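Local coordinates for protein glutamate--cysteine ligase GshA (Methylobacillus flagellatus KT, PDB 3K1T) that probably acts as an ATP-dependent ligase that joins glutamate to cysteine, as in other enzymes of the glutamate–cysteine ligase family, at residues V88-P93 / M349-V354; F44-D49 / L411-A416; D75-C80 / T119-Q124. All coordinates share one frame; numbering follows the deposited sequence. Where two conformers were deposited one is given.

Contact 2 lies deepest, about 7 Å from the centre of the chain, is wholly buried and purely apolar across its two segments. Contacts 1 and 3 lie farther out, about 17 and 21 Å from that centre. Contact 1 is buried except for K90, and contact 3 is partly buried. Both use helix 77-91 and touch the second subunit. Contact 1 is a salt bridge from the last turn of that helix to a hairpin. Contact 3 is apolar packing near the helix start, with a sulfate bound to H120 and R123. Contacts 1 and 2 share one antiparallel sheet, and the D350 amide probably hydrogen-bonds to F44 O. F44 CZ packs on L122 CD2, linking contacts 2 and 3.

Contact 1 (V88-P93 / M349-V354); sequences VEKICP and MDHFVV
Strands 340-349 and 352-361 form a beta hairpin with a two-residue type II' turn, from M349 to F352. The turn presents D350 to K90, which reaches out from the last turn of helix 77-91. K90 NZ gives a hydrogen bond to D350 OD2 at 2.6 Å, within a salt bridge. The ammonium meets OD2 on the syn side, 27° out of the carboxylate plane. The lysine chain is extended beyond CG and crosses the aspartate at about a right angle. On its way it brings K90 CD to 3.2 Å from D350 OD1, so the carboxylate is touched by both the charged end and the stem. With chi1 at -172°, the D350 carboxylate is turned toward the helix end, where K90 NZ meets it.

H351, the other central residue of the turn, borders the ammonium. K90 NZ lies 3.1 Å from H351 CE1, in an oblique approach. D350 OD2 also stands over one face of the imidazole, offset toward the rim. The polar end of that ring is used between subunits: H351 NE2 hydrogen-bonds to E89 OE2 of the second subunit. E89 OE1 of that subunit forms a further, long and weak ion pair with K90. With an alanine in place of D350, K90 would probably lose its close carboxylate mate, leaving the ammonium freer to turn.

The turn itself is closed by M349 N to F352 O and F352 N to M349 O. W37 stacks on the H351 ring. The D350 backbone bonds to F44, beside the start of strand 45-52, while M349 packs on A84 of helix 77-91. The contact thus joins the end of this helix to the hairpin tip, at the interface with the second subunit.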
# COMPACT_ATOMS: atom_id res chain seq x y z
N VAL A 88 -9.65 2.24 5.18
CA VAL A 88 -10.41 1.76 6.34
C VAL A 88 -9.85 2.29 7.67
O VAL A 88 -10.62 2.75 8.53
CB VAL A 88 -10.47 0.23 6.35
CG1 VAL A 88 -11.00 -0.32 7.74
CG2 VAL A 88 -11.29 -0.27 5.15
N GLU A 89 -8.54 2.22 7.86
CA GLU A 89 -7.92 2.70 9.08
C GLU A 89 -8.06 4.21 9.32
O GLU A 89 -8.07 4.63 10.46
CB GLU A 89 -6.42 2.37 9.11
CG GLU A 89 -6.13 0.90 9.22
CD GLU A 89 -4.65 0.57 8.99
OE1 GLU A 89 -3.81 1.49 9.19
OE2 GLU A 89 -4.34 -0.58 8.61
N LYS A 90 -8.17 5.01 8.25
CA LYS A 90 -8.31 6.47 8.39
C LYS A 90 -9.77 6.89 8.50
O LYS A 90 -10.08 7.82 9.25
CB LYS A 90 -7.71 7.21 7.18
CG LYS A 90 -6.20 7.19 7.20
CD LYS A 90 -5.58 7.90 6.05
CE LYS A 90 -4.07 7.71 6.13
NZ LYS A 90 -3.42 8.18 4.92
N ILE A 91 -10.65 6.22 7.78
CA ILE A 91 -12.03 6.69 7.61
C ILE A 91 -13.03 5.92 8.47
O ILE A 91 -14.03 6.48 8.90
CB ILE A 91 -12.48 6.58 6.13
CG1 ILE A 91 -11.59 7.45 5.21
CG2 ILE A 91 -13.96 6.97 5.97
CD1 ILE A 91 -11.55 8.95 5.59
N CYS A 92 -12.80 4.63 8.68
CA CYS A 92 -13.70 3.86 9.56
C CYS A 92 -12.90 2.83 10.38
O CYS A 92 -13.05 1.61 10.21
CB CYS A 92 -14.86 3.24 8.75
SG CYS A 92 -14.38 2.28 7.32
N PRO A 93 -12.05 3.32 11.30
CA PRO A 93 -11.00 2.48 11.87
C PRO A 93 -11.47 1.27 12.63
O PRO A 93 -10.73 0.28 12.69
CB PRO A 93 -10.23 3.44 12.81
CG PRO A 93 -11.07 4.64 12.97
CD PRO A 93 -11.88 4.73 11.69
N MSE A 349 -7.24 5.05 -3.90
CA MSE A 349 -7.88 4.73 -2.61
C MSE A 349 -7.07 5.40 -1.52
O MSE A 349 -5.82 5.42 -1.57
CB MSE A 349 -7.99 3.21 -2.43
CG MSE A 349 -8.77 2.59 -3.57
SE MSE A 349 -9.22 0.69 -3.21
CE MSE A 349 -10.78 1.10 -2.14
N ASP A 350 -7.75 6.05 -0.58
CA ASP A 350 -7.10 7.03 0.29
C ASP A 350 -6.33 7.98 -0.65
O ASP A 350 -6.84 8.30 -1.74
CB ASP A 350 -6.21 6.38 1.38
CG ASP A 350 -5.68 7.40 2.40
OD1 ASP A 350 -6.49 8.12 2.95
OD2 ASP A 350 -4.48 7.50 2.62
N HIS A 351 -5.10 8.39 -0.33
CA HIS A 351 -4.39 9.31 -1.25
C HIS A 351 -3.36 8.58 -2.14
O HIS A 351 -2.41 9.20 -2.61
CB HIS A 351 -3.75 10.47 -0.49
CG HIS A 351 -2.82 10.06 0.62
ND1 HIS A 351 -3.13 10.26 1.96
CD2 HIS A 351 -1.60 9.48 0.60
CE1 HIS A 351 -2.12 9.83 2.70
NE2 HIS A 351 -1.18 9.36 1.91
N PHE A 352 -3.55 7.28 -2.37
CA PHE A 352 -2.60 6.46 -3.13
C PHE A 352 -3.17 6.10 -4.49
O PHE A 352 -4.34 5.68 -4.61
CB PHE A 352 -2.25 5.19 -2.36
CG PHE A 352 -1.51 5.47 -1.10
CD1 PHE A 352 -0.23 6.03 -1.15
CD2 PHE A 352 -2.08 5.25 0.11
CE1 PHE A 352 0.47 6.31 0.02
CE2 PHE A 352 -1.39 5.57 1.29
CZ PHE A 352 -0.13 6.12 1.23
N VAL A 353 -2.34 6.25 -5.52
CA VAL A 353 -2.72 5.79 -6.85
C VAL A 353 -2.59 4.27 -6.94
O VAL A 353 -1.51 3.71 -6.68
CB VAL A 353 -1.86 6.46 -7.94
CG1 VAL A 353 -2.23 5.91 -9.32
CG2 VAL A 353 -1.94 8.02 -7.84
N VAL A 354 -3.67 3.58 -7.29
CA VAL A 354 -3.67 2.12 -7.33
C VAL A 354 -3.64 1.51 -8.74
O VAL A 354 -3.34 0.32 -8.90
CB VAL A 354 -4.83 1.51 -6.50
CG1 VAL A 354 -4.66 1.95 -5.04
CG2 VAL A 354 -6.24 1.86 -7.09

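Contact 2 (F44-D49 / L411-A416); sequences FYASVD and LALLAA. With SO4 (sulfate ion), chain B.
A46 CB and L413 CD1 meet at 3.3 Å, methyl against methyl, which is tighter than usual van der Waals contact. Two residues further along the strand, V48 straddles A412. Its CG1 lies 3.8 Å from A412 CB and its CG2 3.9 Å from the same atom, so both branches of the valine touch the one methyl of A412. L413 has CG anti to the backbone N (chi1 -172°), and this brings its branched end closer to the strand although its CB does not point there.

The strand supplies these contacts through A46 and V48, whose CB atoms face helix 411-416. S47, between them, points away. The short strand and helix axes come within 9.0 Å of each other, at 124° between their directions. Strand 45-52 is held in its sheet by backbone bonds of A46 to M348 and V48 to I346. On the helix side, P43 packs on L413, and helix 210-226 covers L411 and L414.

On the other face of the strand, S47 OG donates a hydrogen bond to O2 of a sulfate ion at 2.8 Å. G67 N, N63 ND2 and R359 NH2 also bind this sulfate, and R359 forms a salt bridge with D49 as well. The strand therefore has two unlike faces. One is alanine and valine against a helix of small and branched apolar residues. The other is polar and receives an anion. The sulfate probably came from the crystallisation liquor, but its site is consistent with a pocket able to hold a negatively charged group.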
# COMPACT_ATOMS: atom_id res chain seq x y z
N PHE A 44 -12.26 8.08 0.61
CA PHE A 44 -12.07 6.62 0.68
C PHE A 44 -11.55 6.10 -0.67
O PHE A 44 -10.61 5.29 -0.73
CB PHE A 44 -13.41 5.93 1.07
CG PHE A 44 -13.27 4.46 1.33
CD1 PHE A 44 -12.98 4.00 2.60
CD2 PHE A 44 -13.43 3.54 0.30
CE1 PHE A 44 -12.80 2.66 2.86
CE2 PHE A 44 -13.28 2.18 0.55
CZ PHE A 44 -12.95 1.74 1.84
N TYR A 45 -12.20 6.54 -1.76
CA TYR A 45 -11.84 6.19 -3.11
C TYR A 45 -12.24 7.27 -4.12
O TYR A 45 -13.05 8.15 -3.80
CB TYR A 45 -12.35 4.78 -3.52
CG TYR A 45 -13.84 4.50 -3.54
CD1 TYR A 45 -14.82 5.49 -3.32
CD2 TYR A 45 -14.28 3.20 -3.76
CE1 TYR A 45 -16.20 5.16 -3.32
CE2 TYR A 45 -15.63 2.87 -3.79
CZ TYR A 45 -16.60 3.85 -3.58
OH TYR A 45 -17.93 3.47 -3.63
N ALA A 46 -11.66 7.21 -5.32
CA ALA A 46 -11.92 8.19 -6.35
C ALA A 46 -11.32 7.77 -7.67
O ALA A 46 -10.34 7.00 -7.71
CB ALA A 46 -11.35 9.57 -5.93
N SER A 47 -11.86 8.31 -8.75
CA SER A 47 -11.22 8.19 -10.06
C SER A 47 -11.18 9.54 -10.74
O SER A 47 -12.09 10.39 -10.55
CB SER A 47 -11.91 7.16 -10.95
OG SER A 47 -13.21 7.55 -11.31
N VAL A 48 -10.10 9.79 -11.50
CA VAL A 48 -9.96 11.04 -12.21
C VAL A 48 -9.64 10.75 -13.68
O VAL A 48 -8.69 10.00 -13.96
CB VAL A 48 -8.85 11.94 -11.58
CG1 VAL A 48 -8.60 13.19 -12.45
CG2 VAL A 48 -9.24 12.35 -10.16
N ASP A 49 -10.45 11.31 -14.57
CA ASP A 49 -10.25 11.26 -16.02
C ASP A 49 -9.28 12.38 -16.42
O ASP A 49 -9.52 13.55 -16.06
CB ASP A 49 -11.54 11.53 -16.78
CG ASP A 49 -12.61 10.44 -16.61
OD1 ASP A 49 -12.41 9.48 -15.85
OD2 ASP A 49 -13.67 10.55 -17.29
N LEU A 411 -3.64 15.93 -7.68
CA LEU A 411 -4.06 17.35 -7.57
C LEU A 411 -5.57 17.47 -7.66
O LEU A 411 -6.18 18.21 -6.88
CB LEU A 411 -3.39 18.21 -8.65
CG LEU A 411 -1.86 18.32 -8.63
CD1 LEU A 411 -1.39 19.11 -9.91
CD2 LEU A 411 -1.41 19.03 -7.36
N ALA A 412 -6.17 16.75 -8.60
CA ALA A 412 -7.64 16.75 -8.74
C ALA A 412 -8.31 16.12 -7.50
O ALA A 412 -9.35 16.59 -7.03
CB ALA A 412 -8.06 16.02 -10.03
N LEU A 413 -7.73 15.05 -6.96
CA LEU A 413 -8.21 14.47 -5.70
C LEU A 413 -8.19 15.45 -4.54
O LEU A 413 -9.17 15.57 -3.77
CB LEU A 413 -7.39 13.22 -5.33
CG LEU A 413 -7.90 12.41 -4.14
CD1 LEU A 413 -9.11 11.63 -4.61
CD2 LEU A 413 -6.80 11.45 -3.59
N LEU A 414 -7.09 16.18 -4.40
CA LEU A 414 -6.96 17.17 -3.34
C LEU A 414 -8.03 18.27 -3.49
O LEU A 414 -8.71 18.66 -2.50
CB LEU A 414 -5.54 17.79 -3.39
CG LEU A 414 -5.23 18.90 -2.40
CD1 LEU A 414 -5.49 18.42 -0.94
CD2 LEU A 414 -3.78 19.38 -2.57
N ALA A 415 -8.22 18.72 -4.72
CA ALA A 415 -9.23 19.72 -4.97
C ALA A 415 -10.64 19.25 -4.57
O ALA A 415 -11.40 20.02 -3.94
CB ALA A 415 -9.21 20.17 -6.47
N ALA A 416 -10.98 18.02 -4.94
CA ALA A 416 -12.29 17.42 -4.58
C ALA A 416 -12.45 17.31 -3.05
O ALA A 416 -13.55 17.60 -2.52
CB ALA A 416 -12.47 16.08 -5.24
S SO4 B . -15.47 5.74 -13.42
O1 SO4 B . -15.12 5.14 -14.68
O2 SO4 B . -14.31 5.39 -12.66
O3 SO4 B . -15.58 7.18 -13.51
O4 SO4 B . -16.70 5.14 -12.86

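Contact 3 (D75-C80 / T119-Q124); sequences DFLPLC and THILRQ. With SO4 (sulfate ion), chain D.
The H120 ring has L77 CD2 at its edge, 4.1 Å from H120 CD2, and a sulfate at another part of its rim. H120 ND1 donates to sulfate O2 at 2.8 Å, with an angle of 156° at the hydrogen and the sulfur in the ring plane. Q124 CG lies over one ring face, offset toward the rim. The R123 guanidinium also meets the sulfate at its edge. Its NH1 forks to O4 at 3.0 Å and O3 at 3.1 Å, while T119 CG2, in the conformer described, covers the centre of one face. R123 NH2 is held by V129 O.

The rest of the packing across the two segments is apolar. L77 CD2 touches I121 CG1 at 3.8 Å, and I121 CG2 lies 4.1 Å from C80 O. H120 sets its CG anti to the backbone N (chi1 178°), which carries the ring beside L77. F69 and A84 also pack on I121. The sulfate probably comes from the crystallisation liquor, and here it bridges two side chains of one helix.

Helix 109-124 connects strands 97-102 and 128-133, which pair in parallel. This is a beta-alpha-beta crossover, with L122 and T119 packed on the two strands. Helix 77-91 packs against the crossover helix, and the leucine–isoleucine contact is part of this helix-to-helix packing.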
# COMPACT_ATOMS: atom_id res chain seq x y z
N ASP A 75 -3.03 -7.93 -11.64
CA ASP A 75 -1.68 -8.03 -11.05
C ASP A 75 -1.46 -7.01 -9.92
O ASP A 75 -0.56 -7.19 -9.07
CB ASP A 75 -0.63 -7.80 -12.14
CG ASP A 75 -0.53 -8.97 -13.15
OD1 ASP A 75 -1.01 -10.08 -12.87
OD2 ASP A 75 0.06 -8.73 -14.23
N PHE A 76 -2.27 -5.96 -9.89
CA PHE A 76 -2.16 -4.95 -8.88
C PHE A 76 -3.17 -5.07 -7.75
O PHE A 76 -3.29 -4.16 -6.94
CB PHE A 76 -2.16 -3.57 -9.52
CG PHE A 76 -0.86 -3.28 -10.21
CD1 PHE A 76 0.30 -3.12 -9.44
CD2 PHE A 76 -0.76 -3.28 -11.60
CE1 PHE A 76 1.54 -2.91 -10.05
CE2 PHE A 76 0.48 -3.03 -12.22
CZ PHE A 76 1.62 -2.85 -11.45
N LEU A 77 -3.86 -6.21 -7.64
CA LEU A 77 -4.80 -6.40 -6.55
C LEU A 77 -4.18 -6.19 -5.15
O LEU A 77 -4.75 -5.49 -4.31
CB LEU A 77 -5.48 -7.76 -6.62
CG LEU A 77 -6.92 -7.73 -7.06
CD1 LEU A 77 -7.37 -9.17 -7.58
CD2 LEU A 77 -7.80 -7.20 -5.86
N PRO A 78 -2.97 -6.74 -4.92
CA PRO A 78 -2.36 -6.52 -3.60
C PRO A 78 -2.14 -5.04 -3.25
O PRO A 78 -2.34 -4.62 -2.09
CB PRO A 78 -1.04 -7.31 -3.68
CG PRO A 78 -1.34 -8.37 -4.71
CD PRO A 78 -2.22 -7.73 -5.72
N LEU A 79 -1.81 -4.24 -4.24
CA LEU A 79 -1.64 -2.80 -4.04
C LEU A 79 -2.99 -2.14 -3.69
O LEU A 79 -3.08 -1.30 -2.80
CB LEU A 79 -1.06 -2.17 -5.29
CG LEU A 79 -0.73 -0.68 -5.26
CD1 LEU A 79 0.52 -0.54 -4.45
CD2 LEU A 79 -0.46 -0.14 -6.69
N CYS A 80 -4.04 -2.55 -4.39
CA CYS A 80 -5.40 -2.07 -4.07
C CYS A 80 -5.86 -2.45 -2.70
O CYS A 80 -6.47 -1.63 -1.98
CB CYS A 80 -6.45 -2.62 -5.04
SG CYS A 80 -6.37 -1.97 -6.63
N THR A 119 -16.39 -5.34 -4.11
CA THR A 119 -16.72 -6.14 -2.94
C THR A 119 -15.54 -7.05 -2.56
O THR A 119 -15.19 -7.21 -1.37
CB THR A 119 -17.99 -6.97 -3.17
OG1 THR A 119 -19.09 -6.10 -3.48
CG2 THR A 119 -18.30 -7.79 -1.95
N HIS A 120 -14.90 -7.61 -3.58
CA HIS A 120 -13.76 -8.50 -3.39
C HIS A 120 -12.59 -7.76 -2.73
O HIS A 120 -11.99 -8.25 -1.75
CB HIS A 120 -13.28 -9.07 -4.71
CG HIS A 120 -12.08 -9.97 -4.58
ND1 HIS A 120 -12.12 -11.16 -3.89
CD2 HIS A 120 -10.81 -9.85 -5.04
CE1 HIS A 120 -10.91 -11.72 -3.92
NE2 HIS A 120 -10.11 -10.94 -4.61
N ILE A 121 -12.29 -6.58 -3.23
CA ILE A 121 -11.23 -5.75 -2.59
C ILE A 121 -11.52 -5.47 -1.13
O ILE A 121 -10.65 -5.60 -0.27
CB ILE A 121 -11.00 -4.42 -3.36
CG1 ILE A 121 -10.41 -4.68 -4.75
CG2 ILE A 121 -10.10 -3.41 -2.54
CD1 ILE A 121 -10.71 -3.49 -5.73
N LEU A 122 -12.76 -5.08 -0.83
CA LEU A 122 -13.15 -4.69 0.52
C LEU A 122 -13.12 -5.90 1.48
O LEU A 122 -12.74 -5.75 2.63
CB LEU A 122 -14.54 -4.04 0.51
CG LEU A 122 -14.66 -2.73 -0.28
CD1 LEU A 122 -16.14 -2.36 -0.50
CD2 LEU A 122 -13.93 -1.59 0.39
N ARG A 123 -13.50 -7.09 0.99
CA ARG A 123 -13.42 -8.32 1.78
C ARG A 123 -11.96 -8.70 2.06
O ARG A 123 -11.61 -9.15 3.17
CB ARG A 123 -14.14 -9.49 1.08
CG ARG A 123 -15.68 -9.31 1.17
CD ARG A 123 -16.44 -10.45 0.50
NE ARG A 123 -17.87 -10.20 0.66
CZ ARG A 123 -18.83 -10.57 -0.19
NH1 ARG A 123 -18.54 -11.23 -1.30
NH2 ARG A 123 -20.11 -10.28 0.10
N GLN A 124 -11.13 -8.60 1.03
CA GLN A 124 -9.67 -8.84 1.20
C GLN A 124 -9.02 -7.84 2.17
O GLN A 124 -8.04 -8.17 2.82
CB GLN A 124 -8.94 -8.85 -0.13
CG GLN A 124 -9.40 -9.95 -1.15
CD GLN A 124 -8.79 -11.29 -0.90
OE1 GLN A 124 -9.17 -12.00 0.02
NE2 GLN A 124 -7.83 -11.64 -1.72
S SO4 D . -15.28 -12.32 -2.75
O1 SO4 D . -15.09 -12.79 -4.10
O2 SO4 D . -14.02 -12.06 -2.02
O3 SO4 D . -15.97 -11.06 -3.00
O4 SO4 D . -16.18 -13.07 -1.88